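Local coordinates for protein phosphoribosylglycinamide synthetase (Anaerococcus prevotii, PDB 4DIM) that probably acts as an ATP-dependent ligase of the ATP-grasp family, binding ATP and a metal ion, at residues K243-K248 with N269-I274; D236-K241 with M264-N269; Q65-L70 with A88-K93; G83-A88 with E102-C107; N134-A139 with E168-F173. All blocks are in the same frame, centred on the assembly; numbering follows the deposited sequence.

Contact 1 of 5, residues K243-K248 with N269-I274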
# COMPACT_ATOMS: atom_id res chain seq x y z
N LYS A 243 15.61 6.18 -2.29
CA LYS A 243 16.34 5.12 -1.60
C LYS A 243 16.90 5.64 -0.28
O LYS A 243 16.82 4.96 0.75
CB LYS A 243 17.50 4.57 -2.48
CG LYS A 243 17.05 3.62 -3.61
CD LYS A 243 18.09 3.25 -4.64
CE LYS A 243 17.47 2.41 -5.74
NZ LYS A 243 18.47 1.98 -6.77
N THR A 244 17.40 6.88 -0.29
CA THR A 244 17.95 7.49 0.88
C THR A 244 16.88 7.74 1.94
O THR A 244 17.10 7.39 3.10
CB THR A 244 18.67 8.78 0.53
OG1 THR A 244 19.86 8.45 -0.20
CG2 THR A 244 19.03 9.61 1.77
N GLU A 245 15.76 8.41 1.57
CA GLU A 245 14.73 8.75 2.57
C GLU A 245 14.02 7.51 3.07
O GLU A 245 13.72 7.45 4.26
CB GLU A 245 13.70 9.75 2.03
CG GLU A 245 14.20 11.14 1.71
CD GLU A 245 15.14 11.78 2.71
OE1 GLU A 245 14.65 12.18 3.79
OE2 GLU A 245 16.35 11.93 2.41
N VAL A 246 13.73 6.54 2.20
CA VAL A 246 13.05 5.33 2.65
C VAL A 246 13.93 4.58 3.66
O VAL A 246 13.45 4.20 4.71
CB VAL A 246 12.62 4.45 1.46
CG1 VAL A 246 12.21 3.05 1.92
CG2 VAL A 246 11.51 5.12 0.66
N LYS A 247 15.23 4.39 3.36
CA LYS A 247 16.15 3.71 4.31
C LYS A 247 16.22 4.45 5.66
O LYS A 247 16.24 3.81 6.72
CB LYS A 247 17.56 3.58 3.71
CG LYS A 247 17.68 2.45 2.69
CD LYS A 247 19.14 2.31 2.16
CE LYS A 247 19.31 1.28 1.05
NZ LYS A 247 18.91 1.81 -0.30
N LYS A 248 16.24 5.80 5.62
CA LYS A 248 16.24 6.61 6.82
C LYS A 248 14.96 6.43 7.63
O LYS A 248 15.01 6.34 8.86
CB LYS A 248 16.39 8.10 6.48
CG LYS A 248 17.78 8.52 6.17
CD LYS A 248 17.83 9.85 5.45
CE LYS A 248 17.43 10.99 6.31
NZ LYS A 248 17.58 12.28 5.62
N ASN A 269 13.15 18.91 -6.88
CA ASN A 269 14.23 17.93 -6.78
C ASN A 269 14.51 17.47 -5.32
O ASN A 269 15.63 17.17 -4.94
CB ASN A 269 15.51 18.45 -7.48
CG ASN A 269 15.31 18.43 -8.98
OD1 ASN A 269 14.91 17.41 -9.55
ND2 ASN A 269 15.49 19.58 -9.63
N GLU A 270 13.45 17.33 -4.55
CA GLU A 270 13.54 16.80 -3.20
C GLU A 270 12.34 16.00 -3.00
O GLU A 270 11.28 16.34 -3.54
CB GLU A 270 13.70 17.90 -2.14
CG GLU A 270 15.13 18.43 -2.02
CD GLU A 270 16.22 17.40 -1.79
OE1 GLU A 270 15.93 16.33 -1.20
OE2 GLU A 270 17.37 17.65 -2.23
N VAL A 271 12.50 14.87 -2.29
CA VAL A 271 11.40 13.92 -2.10
C VAL A 271 11.05 13.89 -0.65
O VAL A 271 11.89 14.08 0.20
CB VAL A 271 11.73 12.52 -2.67
CG1 VAL A 271 12.11 12.63 -4.14
CG2 VAL A 271 12.85 11.83 -1.88
N TYR A 272 9.78 13.67 -0.39
CA TYR A 272 9.20 13.65 0.96
C TYR A 272 8.32 12.44 1.13
O TYR A 272 7.59 12.09 0.19
CB TYR A 272 8.37 14.93 1.19
CG TYR A 272 9.16 16.20 0.99
CD1 TYR A 272 9.71 16.88 2.06
CD2 TYR A 272 9.30 16.76 -0.28
CE1 TYR A 272 10.46 18.04 1.87
CE2 TYR A 272 10.03 17.92 -0.48
CZ TYR A 272 10.64 18.55 0.60
OH TYR A 272 11.39 19.70 0.43
N ILE A 273 8.32 11.87 2.35
CA ILE A 273 7.49 10.72 2.69
C ILE A 273 6.21 11.21 3.25
O ILE A 273 6.22 11.85 4.30
CB ILE A 273 8.20 9.80 3.71
CG1 ILE A 273 9.50 9.25 3.11
CG2 ILE A 273 7.25 8.67 4.22
CD1 ILE A 273 10.21 8.45 3.89
N ILE A 274 5.09 10.84 2.62
CA ILE A 274 3.76 11.18 3.14
C ILE A 274 3.28 10.09 4.13
O ILE A 274 2.94 10.43 5.24
CB ILE A 274 2.73 11.34 2.00
CG1 ILE A 274 3.16 12.39 0.99
CG2 ILE A 274 1.36 11.70 2.59
CD1 ILE A 274 2.62 12.05 -0.43

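Contact 2 of 5, residues D236-K241 with M264-N269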
# COMPACT_ATOMS: atom_id res chain seq x y z
N ASP A 236 17.84 9.65 -12.44
CA ASP A 236 18.35 8.68 -11.45
C ASP A 236 18.60 9.34 -10.06
O ASP A 236 18.57 8.63 -9.06
CB ASP A 236 19.65 8.02 -11.93
CG ASP A 236 19.60 7.21 -13.23
OD1 ASP A 236 18.58 6.56 -13.49
OD2 ASP A 236 20.65 7.13 -13.90
N ASP A 237 18.82 10.67 -10.00
CA ASP A 237 19.03 11.42 -8.77
C ASP A 237 17.79 11.38 -7.84
O ASP A 237 17.94 11.33 -6.62
CB ASP A 237 19.40 12.87 -9.10
CG ASP A 237 19.75 13.69 -7.88
OD1 ASP A 237 19.24 14.83 -7.76
OD2 ASP A 237 20.49 13.16 -6.99
N ILE A 238 16.58 11.33 -8.44
CA ILE A 238 15.32 11.24 -7.71
C ILE A 238 15.18 9.81 -7.17
O ILE A 238 14.74 9.60 -6.05
CB ILE A 238 14.11 11.64 -8.62
CG1 ILE A 238 14.31 13.02 -9.27
CG2 ILE A 238 12.79 11.63 -7.84
CD1 ILE A 238 14.79 14.14 -8.32
N ILE A 239 15.60 8.84 -7.97
CA ILE A 239 15.54 7.42 -7.59
C ILE A 239 16.43 7.19 -6.34
O ILE A 239 16.03 6.48 -5.43
CB ILE A 239 15.95 6.49 -8.78
CG1 ILE A 239 15.01 6.64 -10.00
CG2 ILE A 239 16.08 5.03 -8.36
CD1 ILE A 239 13.57 6.05 -9.87
N GLU A 240 17.62 7.77 -6.32
CA GLU A 240 18.58 7.63 -5.21
C GLU A 240 18.17 8.41 -4.00
O GLU A 240 18.42 7.97 -2.89
CB GLU A 240 19.96 8.07 -5.65
CG GLU A 240 20.57 7.18 -6.72
CD GLU A 240 20.53 5.67 -6.51
OE1 GLU A 240 21.08 5.18 -5.49
OE2 GLU A 240 19.97 4.97 -7.39
N LYS A 241 17.57 9.59 -4.21
CA LYS A 241 17.02 10.39 -3.12
C LYS A 241 15.89 9.62 -2.40
O LYS A 241 15.76 9.76 -1.20
CB LYS A 241 16.53 11.73 -3.64
CG LYS A 241 17.61 12.79 -3.72
CD LYS A 241 17.13 14.03 -4.47
CE LYS A 241 18.22 15.06 -4.67
NZ LYS A 241 17.87 16.00 -5.76
N MSE A 264 5.19 8.79 -1.56
CA MSE A 264 6.14 9.86 -1.73
C MSE A 264 5.53 11.07 -2.43
O MSE A 264 4.49 10.99 -3.07
CB MSE A 264 7.30 9.37 -2.64
CG MSE A 264 7.92 7.93 -2.34
SE MSE A 264 9.06 7.93 -0.85
CE MSE A 264 10.24 9.62 -1.11
N ILE A 265 6.28 12.15 -2.43
CA ILE A 265 5.97 13.33 -3.23
C ILE A 265 7.29 13.99 -3.66
O ILE A 265 8.22 14.11 -2.87
CB ILE A 265 5.02 14.33 -2.55
CG1 ILE A 265 4.74 15.54 -3.46
CG2 ILE A 265 5.59 14.79 -1.23
CD1 ILE A 265 3.49 16.07 -3.32
N LEU A 266 7.35 14.40 -4.92
CA LEU A 266 8.55 15.06 -5.42
C LEU A 266 8.28 16.57 -5.58
O LEU A 266 7.37 16.95 -6.31
CB LEU A 266 8.99 14.39 -6.73
CG LEU A 266 9.81 15.18 -7.70
CD1 LEU A 266 11.20 15.45 -7.14
CD2 LEU A 266 9.93 14.41 -8.96
N LYS A 267 9.07 17.41 -4.86
CA LYS A 267 9.00 18.88 -4.96
C LYS A 267 10.38 19.48 -5.09
O LYS A 267 11.21 19.34 -4.19
CB LYS A 267 8.28 19.51 -3.74
CG LYS A 267 8.18 21.05 -3.77
CD LYS A 267 7.33 21.55 -2.62
CE LYS A 267 7.21 23.06 -2.47
NZ LYS A 267 6.27 23.43 -1.38
N ASP A 268 10.62 20.21 -6.20
CA ASP A 268 11.88 20.95 -6.41
C ASP A 268 13.12 20.06 -6.20
O ASP A 268 14.04 20.42 -5.45
CB ASP A 268 11.94 22.19 -5.49
CG ASP A 268 10.74 23.12 -5.63
OD1 ASP A 268 10.14 23.17 -6.75
OD2 ASP A 268 10.40 23.84 -4.63
N ASN A 269 13.15 18.91 -6.88
CA ASN A 269 14.23 17.93 -6.78
C ASN A 269 14.51 17.47 -5.32
O ASN A 269 15.63 17.17 -4.94
CB ASN A 269 15.51 18.45 -7.48
CG ASN A 269 15.31 18.43 -8.98
OD1 ASN A 269 14.91 17.41 -9.55
ND2 ASN A 269 15.49 19.58 -9.63

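Contact 3 of 5, residues Q65-L70 with A88-K93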
# COMPACT_ATOMS: atom_id res chain seq x y z
N GLN A 65 -5.79 -13.14 21.64
CA GLN A 65 -6.43 -14.23 22.36
C GLN A 65 -6.64 -15.43 21.44
O GLN A 65 -6.32 -16.56 21.81
CB GLN A 65 -7.79 -13.77 22.96
CG GLN A 65 -7.75 -13.20 24.39
CD GLN A 65 -6.52 -12.39 24.76
OE1 GLN A 65 -6.40 -11.19 24.45
NE2 GLN A 65 -5.58 -13.02 25.48
N LYS A 66 -7.18 -15.18 20.26
CA LYS A 66 -7.53 -16.24 19.32
C LYS A 66 -6.32 -17.04 18.76
O LYS A 66 -6.55 -18.17 18.35
CB LYS A 66 -8.37 -15.65 18.16
CG LYS A 66 -9.80 -15.30 18.58
CD LYS A 66 -10.66 -14.77 17.44
CE LYS A 66 -12.09 -14.43 17.85
NZ LYS A 66 -12.98 -15.62 17.94
N VAL A 67 -5.07 -16.50 18.78
CA VAL A 67 -3.89 -17.15 18.19
C VAL A 67 -3.11 -18.06 19.13
O VAL A 67 -2.21 -18.78 18.69
CB VAL A 67 -2.91 -16.11 17.59
CG1 VAL A 67 -3.61 -15.29 16.52
CG2 VAL A 67 -2.28 -15.20 18.66
N LYS A 68 -3.42 -18.02 20.41
CA LYS A 68 -2.71 -18.85 21.38
C LYS A 68 -2.91 -20.35 21.11
O LYS A 68 -1.96 -21.13 21.24
CB LYS A 68 -3.10 -18.48 22.82
CG LYS A 68 -2.14 -17.45 23.46
CD LYS A 68 -0.76 -18.05 23.89
CE LYS A 68 0.23 -17.00 24.38
NZ LYS A 68 1.64 -17.47 24.33
N ASP A 69 -4.13 -20.73 20.66
CA ASP A 69 -4.45 -22.12 20.36
C ASP A 69 -4.41 -22.43 18.84
O ASP A 69 -4.84 -23.51 18.46
CB ASP A 69 -5.82 -22.47 20.96
CG ASP A 69 -5.89 -22.30 22.48
OD1 ASP A 69 -5.47 -23.25 23.21
OD2 ASP A 69 -6.35 -21.23 22.94
N LEU A 70 -3.78 -21.56 17.99
CA LEU A 70 -3.70 -21.84 16.55
C LEU A 70 -2.37 -22.50 16.10
O LEU A 70 -2.25 -22.85 14.92
CB LEU A 70 -3.98 -20.58 15.71
CG LEU A 70 -5.44 -20.06 15.76
CD1 LEU A 70 -5.59 -18.83 14.92
CD2 LEU A 70 -6.48 -21.13 15.35
N ALA A 88 1.44 -7.19 14.31
CA ALA A 88 2.53 -6.73 15.15
C ALA A 88 2.42 -7.32 16.59
O ALA A 88 3.42 -7.82 17.12
CB ALA A 88 2.56 -5.22 15.18
N ARG A 89 1.19 -7.34 17.17
CA ARG A 89 0.99 -7.92 18.49
C ARG A 89 1.19 -9.44 18.44
O ARG A 89 1.89 -9.98 19.32
CB ARG A 89 -0.39 -7.60 19.09
CG ARG A 89 -0.34 -7.71 20.64
CD ARG A 89 -1.57 -7.17 21.34
NE ARG A 89 -1.59 -5.71 21.35
CZ ARG A 89 -2.59 -4.95 21.80
NH1 ARG A 89 -3.69 -5.52 22.30
NH2 ARG A 89 -2.50 -3.63 21.76
N ILE A 90 0.63 -10.12 17.41
CA ILE A 90 0.83 -11.58 17.22
C ILE A 90 2.35 -11.88 17.30
O ILE A 90 2.77 -12.73 18.08
CB ILE A 90 0.24 -12.10 15.86
CG1 ILE A 90 -1.27 -12.13 15.90
CG2 ILE A 90 0.77 -13.51 15.50
CD1 ILE A 90 -1.86 -12.11 14.55
N CYS A 91 3.15 -11.15 16.53
CA CYS A 91 4.59 -11.34 16.49
C CYS A 91 5.27 -11.02 17.80
O CYS A 91 6.15 -11.77 18.19
CB CYS A 91 5.19 -10.52 15.36
SG CYS A 91 4.52 -10.97 13.75
N ASP A 92 4.87 -9.93 18.46
CA ASP A 92 5.43 -9.55 19.76
C ASP A 92 5.10 -10.55 20.88
O ASP A 92 5.91 -10.69 21.80
CB ASP A 92 4.95 -8.15 20.19
CG ASP A 92 5.66 -7.03 19.47
OD1 ASP A 92 6.32 -7.31 18.44
OD2 ASP A 92 5.54 -5.86 19.92
N LYS A 93 3.90 -11.19 20.85
CA LYS A 93 3.47 -12.10 21.93
C LYS A 93 3.78 -13.58 21.63
O LYS A 93 4.19 -14.29 22.54
CB LYS A 93 1.97 -11.91 22.22
CG LYS A 93 1.53 -10.47 22.59
CD LYS A 93 2.18 -9.88 23.86
CE LYS A 93 1.69 -8.48 24.22
NZ LYS A 93 0.46 -8.46 25.07

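Contact 4 of 5, residues G83-A88 with E102-C107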
# COMPACT_ATOMS: atom_id res chain seq x y z
N GLY A 83 -5.36 -5.20 9.45
CA GLY A 83 -4.74 -6.05 10.46
C GLY A 83 -3.24 -5.93 10.67
O GLY A 83 -2.60 -6.90 11.08
N ILE A 84 -2.70 -4.72 10.51
CA ILE A 84 -1.26 -4.48 10.58
C ILE A 84 -0.78 -4.35 12.01
O ILE A 84 0.32 -4.79 12.34
CB ILE A 84 -0.86 -3.24 9.72
CG1 ILE A 84 0.68 -3.18 9.47
CG2 ILE A 84 -1.33 -1.89 10.35
CD1 ILE A 84 1.29 -4.47 9.01
N VAL A 85 -1.60 -3.78 12.87
CA VAL A 85 -1.27 -3.69 14.29
C VAL A 85 -1.44 -5.07 14.92
O VAL A 85 -0.54 -5.54 15.59
CB VAL A 85 -2.14 -2.64 14.98
CG1 VAL A 85 -2.00 -2.72 16.50
CG2 VAL A 85 -1.76 -1.25 14.46
N SER A 86 -2.58 -5.72 14.67
CA SER A 86 -2.87 -7.06 15.19
C SER A 86 -1.74 -8.01 14.81
O SER A 86 -1.23 -8.67 15.69
CB SER A 86 -4.21 -7.56 14.67
OG SER A 86 -5.13 -6.48 14.65
N LEU A 87 -1.23 -7.94 13.56
CA LEU A 87 -0.05 -8.76 13.20
C LEU A 87 1.15 -8.47 14.12
O LEU A 87 1.80 -9.39 14.61
CB LEU A 87 0.37 -8.47 11.78
CG LEU A 87 1.67 -9.11 11.30
CD1 LEU A 87 1.66 -10.61 11.48
CD2 LEU A 87 1.86 -8.80 9.84
N ALA A 88 1.44 -7.19 14.31
CA ALA A 88 2.53 -6.73 15.15
C ALA A 88 2.42 -7.32 16.59
O ALA A 88 3.42 -7.82 17.12
CB ALA A 88 2.56 -5.22 15.18
N GLU A 102 5.29 -1.27 18.51
CA GLU A 102 5.63 0.15 18.65
C GLU A 102 5.91 0.80 17.29
O GLU A 102 5.59 1.98 17.12
CB GLU A 102 6.78 0.39 19.66
CG GLU A 102 8.08 -0.34 19.41
CD GLU A 102 9.17 -0.09 20.44
OE1 GLU A 102 10.14 -0.88 20.46
OE2 GLU A 102 9.05 0.87 21.24
N ALA A 103 6.40 0.04 16.29
CA ALA A 103 6.68 0.55 14.94
C ALA A 103 5.41 0.74 14.12
O ALA A 103 5.31 1.68 13.33
CB ALA A 103 7.61 -0.40 14.20
N ALA A 104 4.48 -0.22 14.28
CA ALA A 104 3.18 -0.25 13.62
C ALA A 104 2.29 0.93 14.09
O ALA A 104 1.57 1.53 13.28
CB ALA A 104 2.51 -1.58 13.89
N ILE A 105 2.34 1.24 15.40
CA ILE A 105 1.64 2.38 16.02
C ILE A 105 2.20 3.70 15.49
O ILE A 105 1.47 4.68 15.32
CB ILE A 105 1.81 2.32 17.58
CG1 ILE A 105 1.05 1.12 18.22
CG2 ILE A 105 1.43 3.64 18.24
CD1 ILE A 105 -0.39 1.38 18.76
N MSE A 106 3.52 3.75 15.34
CA MSE A 106 4.19 4.96 14.94
C MSE A 106 3.86 5.31 13.52
O MSE A 106 3.68 6.48 13.23
CB MSE A 106 5.69 4.80 15.12
CG MSE A 106 6.40 6.12 15.31
SE MSE A 106 8.11 5.88 16.15
CE MSE A 106 7.99 7.51 17.47
N CYS A 107 3.77 4.30 12.65
CA CYS A 107 3.35 4.44 11.25
C CYS A 107 1.92 4.92 11.16
O CYS A 107 1.60 5.80 10.37
CB CYS A 107 3.51 3.10 10.53
SG CYS A 107 5.23 2.62 10.23

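Contact 5 of 5, residues N134-A139 with E168-F173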
# COMPACT_ATOMS: atom_id res chain seq x y z
N ASN A 134 -0.58 33.20 18.64
CA ASN A 134 0.84 33.41 18.92
C ASN A 134 1.64 32.16 18.60
O ASN A 134 2.72 32.26 18.02
CB ASN A 134 1.05 33.82 20.38
CG ASN A 134 0.36 35.12 20.74
OD1 ASN A 134 -0.78 35.15 21.25
ND2 ASN A 134 1.04 36.22 20.47
N GLU A 135 1.11 30.97 18.97
CA GLU A 135 1.77 29.69 18.66
C GLU A 135 1.78 29.43 17.11
O GLU A 135 2.68 28.75 16.63
CB GLU A 135 1.10 28.51 19.41
CG GLU A 135 1.57 28.25 20.84
CD GLU A 135 0.79 27.13 21.53
OE1 GLU A 135 0.64 26.04 20.91
OE2 GLU A 135 0.33 27.35 22.67
N LEU A 136 0.79 30.00 16.34
CA LEU A 136 0.69 29.86 14.88
C LEU A 136 1.90 30.48 14.21
O LEU A 136 2.59 29.81 13.43
CB LEU A 136 -0.61 30.53 14.34
CG LEU A 136 -0.98 30.27 12.85
CD1 LEU A 136 -1.05 28.77 12.54
CD2 LEU A 136 -2.32 30.92 12.45
N LYS A 137 2.20 31.74 14.54
CA LYS A 137 3.34 32.49 13.99
C LYS A 137 4.68 31.87 14.48
O LYS A 137 5.64 31.82 13.71
CB LYS A 137 3.23 33.96 14.38
CG LYS A 137 2.00 34.66 13.77
CD LYS A 137 1.41 35.75 14.69
CE LYS A 137 0.07 36.25 14.19
NZ LYS A 137 -0.58 37.18 15.15
N ASN A 138 4.73 31.38 15.75
CA ASN A 138 5.92 30.68 16.28
C ASN A 138 6.19 29.45 15.43
O ASN A 138 7.33 29.22 15.01
CB ASN A 138 5.70 30.28 17.75
CG ASN A 138 6.76 29.35 18.32
OD1 ASN A 138 7.95 29.43 17.97
ND2 ASN A 138 6.35 28.48 19.23
N ALA A 139 5.11 28.68 15.16
CA ALA A 139 5.15 27.49 14.31
C ALA A 139 5.56 27.84 12.87
O ALA A 139 6.31 27.07 12.29
CB ALA A 139 3.80 26.78 14.32
N GLU A 168 -4.86 34.24 4.76
CA GLU A 168 -5.67 33.03 4.59
C GLU A 168 -5.40 32.02 5.76
O GLU A 168 -6.27 31.19 6.05
CB GLU A 168 -5.40 32.37 3.21
CG GLU A 168 -5.95 33.14 2.02
CD GLU A 168 -5.54 32.63 0.65
OE1 GLU A 168 -4.66 33.26 0.02
OE2 GLU A 168 -6.13 31.63 0.18
N ALA A 169 -4.21 32.12 6.45
CA ALA A 169 -3.78 31.27 7.58
C ALA A 169 -4.53 31.57 8.87
O ALA A 169 -4.93 30.64 9.56
CB ALA A 169 -2.28 31.43 7.83
N ILE A 170 -4.66 32.86 9.25
CA ILE A 170 -5.42 33.24 10.45
C ILE A 170 -6.90 33.00 10.15
O ILE A 170 -7.60 32.45 10.99
CB ILE A 170 -5.13 34.69 10.93
CG1 ILE A 170 -5.62 35.79 9.93
CG2 ILE A 170 -3.64 34.84 11.24
CD1 ILE A 170 -7.09 36.38 10.18
N ASP A 171 -7.35 33.35 8.92
CA ASP A 171 -8.73 33.18 8.45
C ASP A 171 -9.09 31.70 8.47
O ASP A 171 -10.25 31.35 8.73
CB ASP A 171 -8.88 33.78 7.03
CG ASP A 171 -10.29 33.91 6.49
OD1 ASP A 171 -10.92 32.86 6.20
OD2 ASP A 171 -10.73 35.06 6.26
N GLY A 172 -8.10 30.85 8.21
CA GLY A 172 -8.22 29.40 8.28
C GLY A 172 -8.27 28.91 9.71
O GLY A 172 -9.19 28.18 10.05
N PHE A 173 -7.30 29.30 10.58
CA PHE A 173 -7.24 28.91 11.99
C PHE A 173 -8.53 29.31 12.77
O PHE A 173 -9.09 28.47 13.50
CB PHE A 173 -6.00 29.51 12.69
CG PHE A 173 -5.83 29.23 14.18
CD1 PHE A 173 -5.12 28.12 14.63
CD2 PHE A 173 -6.30 30.14 15.13
CE1 PHE A 173 -4.95 27.88 16.00
CE2 PHE A 173 -6.07 29.93 16.50
CZ PHE A 173 -5.41 28.80 16.93

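Contact 1 of 5, residues K243-K248 with N269-I274
Ile273 presses its terminal methyl against the backbone of Glu245, and this forms the tight half of the contact between helix 243-248 and strand 270-274. Ile273 CD1 lies 3.7 Å from Glu245 O and 4.2 Å from Glu245 CB. It gets there because the outer chain is fully extended (chi2 -180°), so the isoleucine meets the helix with its end. Beside it Val271 adds a second apolar touch, its CG2 resting 3.9 Å from Glu245 CG. Glu245 thus offers the strand its methylene carbons, while a bend at chi2 (-43°) turns the carboxylate out of line with them.

The carboxylate side is looser. No hydrogen bond crosses between the segments there. Instead Glu245 OE1 accepts a hydrogen bond from the backbone N of Asn123, and the partly exposed Lys248 brings its NZ to 3.5 Å from Glu245 OE2 in a weakly bonded salt bridge, while also hydrogen-bonding Asn121 O. Glu270 OE1 stays 5.7 Å from Glu245 OE2, a like-charge proximity that the lysine would probably soften.

The helix runs at 33° to the strand, with 8.8 Å between their axes, as a cover for one face of the large antiparallel sheet at its edge strand 270-277. Val262 and Met264 of the adjoining strand 258-267 touch Ile273 and Val271, and Val246 of the helix packs on Val210 of strand 206-219.

Contact 2 of 5, residues D236-K241 with M264-N269
The side chain of Lys241 is extended beyond CG (chi2 170°), which carries NZ from the helix to the hairpin turn at Asn269, whereas Ile238 starts with CG1 beside its backbone N and then bends, so that CD1 and CG2 both face Leu266. The lysine makes the polar link. Its NZ donates to Asn269 O at 2.7 Å, with a C=O...N angle of 142° and the donor tilted somewhat from the carbonyl plane. The same NZ lies 2.7 Å from Asp237 OD1, one helical turn back, in a salt bridge that meets the carboxylate on its syn side but 34° out of its plane. Two acceptors therefore grip one ammonium group, which ties the start of the helix to the turn. With a methionine in place of Lys241, Asp237 would probably be left without its counter-charge and the Asn269 carbonyl without its donor from the helix.

The rest of the contact is apolar in the main. Ile238 CD1 lies 4.0 Å from Leu266 CD1, and Ile238 CG2 is 4.1 Å from Leu266 CD2, the two side chains crossing at about a right angle. Ile238 CD1 also packs 3.5 Å from the side-chain oxygen OD1 of Asn269.

Asp268 and Asn269, both in left-handed backbone conformation, make the tight turn joining strands 258-267 and 270-277. Helix 236-253 lies over this hairpin, Ile238 also touching Val271 on the second strand, and Leu266 packs onward against Tyr194 and Phe196 of strand 194-203.

Contact 3 of 5, residues Q65-L70 with A88-K93
Val67 and Ile90 join the turn from Val67 to Leu70 and helix 84-94 on one side of the N-terminal parallel sheet, whose strand order 3-2-1-4 is that of a Rossmann-like domain. Val67 opens this turn, which is of type I, and Ile90 belongs to the helix.

The isoleucine branches at Ile90 CB, 5.0 Å from Val67 CG1. One branch, Ile90 CG2, stands anti to the backbone N and stays 4.7 Å from Val67 CG2. CG1 takes the other course, anti to the carbonyl carbon (chi1 -72°), and reaches the valine: Ile90 CG1 is 4.0 Å from Val67 CG1. The chain then runs on to its tip, where Ile90 CD1 lies 4.1 Å from that same Val67 CG1. One valine methyl thus serves two successive carbons of the isoleucine, and the side chains cross obliquely. Both residues also touch Leu11 of strand 9-13, which places the pair directly over the sheet.

Toward solvent the contact thins out. Lys68 and Lys93 lie along this rim, each in a long, weak ion pair, Lys68 with Glu94, the next residue of the helix, and Lys93 with Glu64. Within 88-93 the nearest atom to Lys68 NZ is Lys93 O, at 4.5 Å.

Contact 4 of 5, residues G83-A88 with E102-C107
Ala104 meets Ala88 methyl to methyl, and apolar contacts carry most of the approach of helix 84-88 to helix 102-107. The two CB atoms, Ala104 CB and Ala88 CB, are 3.9 Å apart. One turn earlier on the first helix, Val85 CG2 comes to 4.3 Å from Ala104 CB; with CG1 anti to the backbone N (chi1 169°), CG2 is the methyl left to face the alanine.

The methyl also has a polar neighbour: Ile84 O lies 4.2 Å from Ala104 CB, packing against it without a hydrogen bond. That oxygen is already engaged within its own helix, where it accepts from Ala88 N. Ala104 therefore rests in a shallow groove lined by Ile84, Val85 and Ala88, residues within about one turn of each other.

Backbone interactions hold each partner separately. Gly83 is the N-cap residue of the first helix, and its O accepts from Leu87 N, so the groove begins right at a helix start. In the second helix Ala103 N is bonded by Asn100 OD1. The small side chain of Ala104 lets the chains come near: the CA atoms of Val85 and Ala104 are 5.7 Å apart, although the short axes approach to 9.0 Å.

With 163° between their directions and a short connection between them, helices 84-94 and 101-108 form an antiparallel helical hairpin with an interface centred on Ala104. It follows the last strand of the N-terminal parallel sheet.

Contact 5 of 5, residues N134-A139 with E168-F173
Leu136 inserts one methyl, CD2, between residues of successive turns on helix 168-173, and that methyl makes all the closest touches. Leu136 CD2 is 3.9 Å from Phe173 CB and likewise 3.9 Å from Ala169 O, with Ile170 CG2 a little farther off at 4.3 Å. The aromatic ring of Phe173 stands obliquely to the methyl, and the two side chains slide past one another in opposite directions.

Torsions set up this meeting from both helices. Leu136 holds CG anti to its backbone N (chi1 -170°), projecting the branch toward the other helix, and Phe173 does the same (chi1 178°), which takes its ring past the leucine. The carbonyl of Ala169 that borders the methyl is meanwhile bonded to Phe173 N, so the helix's own hydrogen bonding fixes the wall that Leu136 meets.

Farther out, Val130, in a loop, touches both Leu136 and Phe173 and so bridges the two helices. Val187 of strand 186-189 supports Leu136 and Ala139, so helix 133-141 lies on the small four-stranded antiparallel sheet, and helix 168-173 crosses it at 135°. This sheet with its two helices is consistent with the mobile lid-like subdomain of ATP-grasp enzymes.

The axes keep 11.4 Å apart, and no hydrogen bond or salt bridge spans them. What joins the two helices is thus the burial of aliphatic carbon, an attraction with little directional demand.

How the contacts relate
Contacts 3 and 4 come first along the chain and interlock, sharing Ala88 on helix 84-94; their centres are about 13 Å apart in the N-terminal part. Contact 5 follows, isolated in the small antiparallel sheet region, its centre about 46 Å from that of contact 3 and about 28 Å from that of contact 1. Contacts 1 and 2 come last. They alternate along the chain, lie about 7 Å apart between centres, share Asn269, and use helix 236-253 against neighbouring strands of the large antiparallel sheet. Contacts 1, 2 and 5 all belong to the ATP-grasp region, yet nearest atoms of contact 5 remain about 14 Å from the other two, consistent with separate subdomains around a nucleotide site.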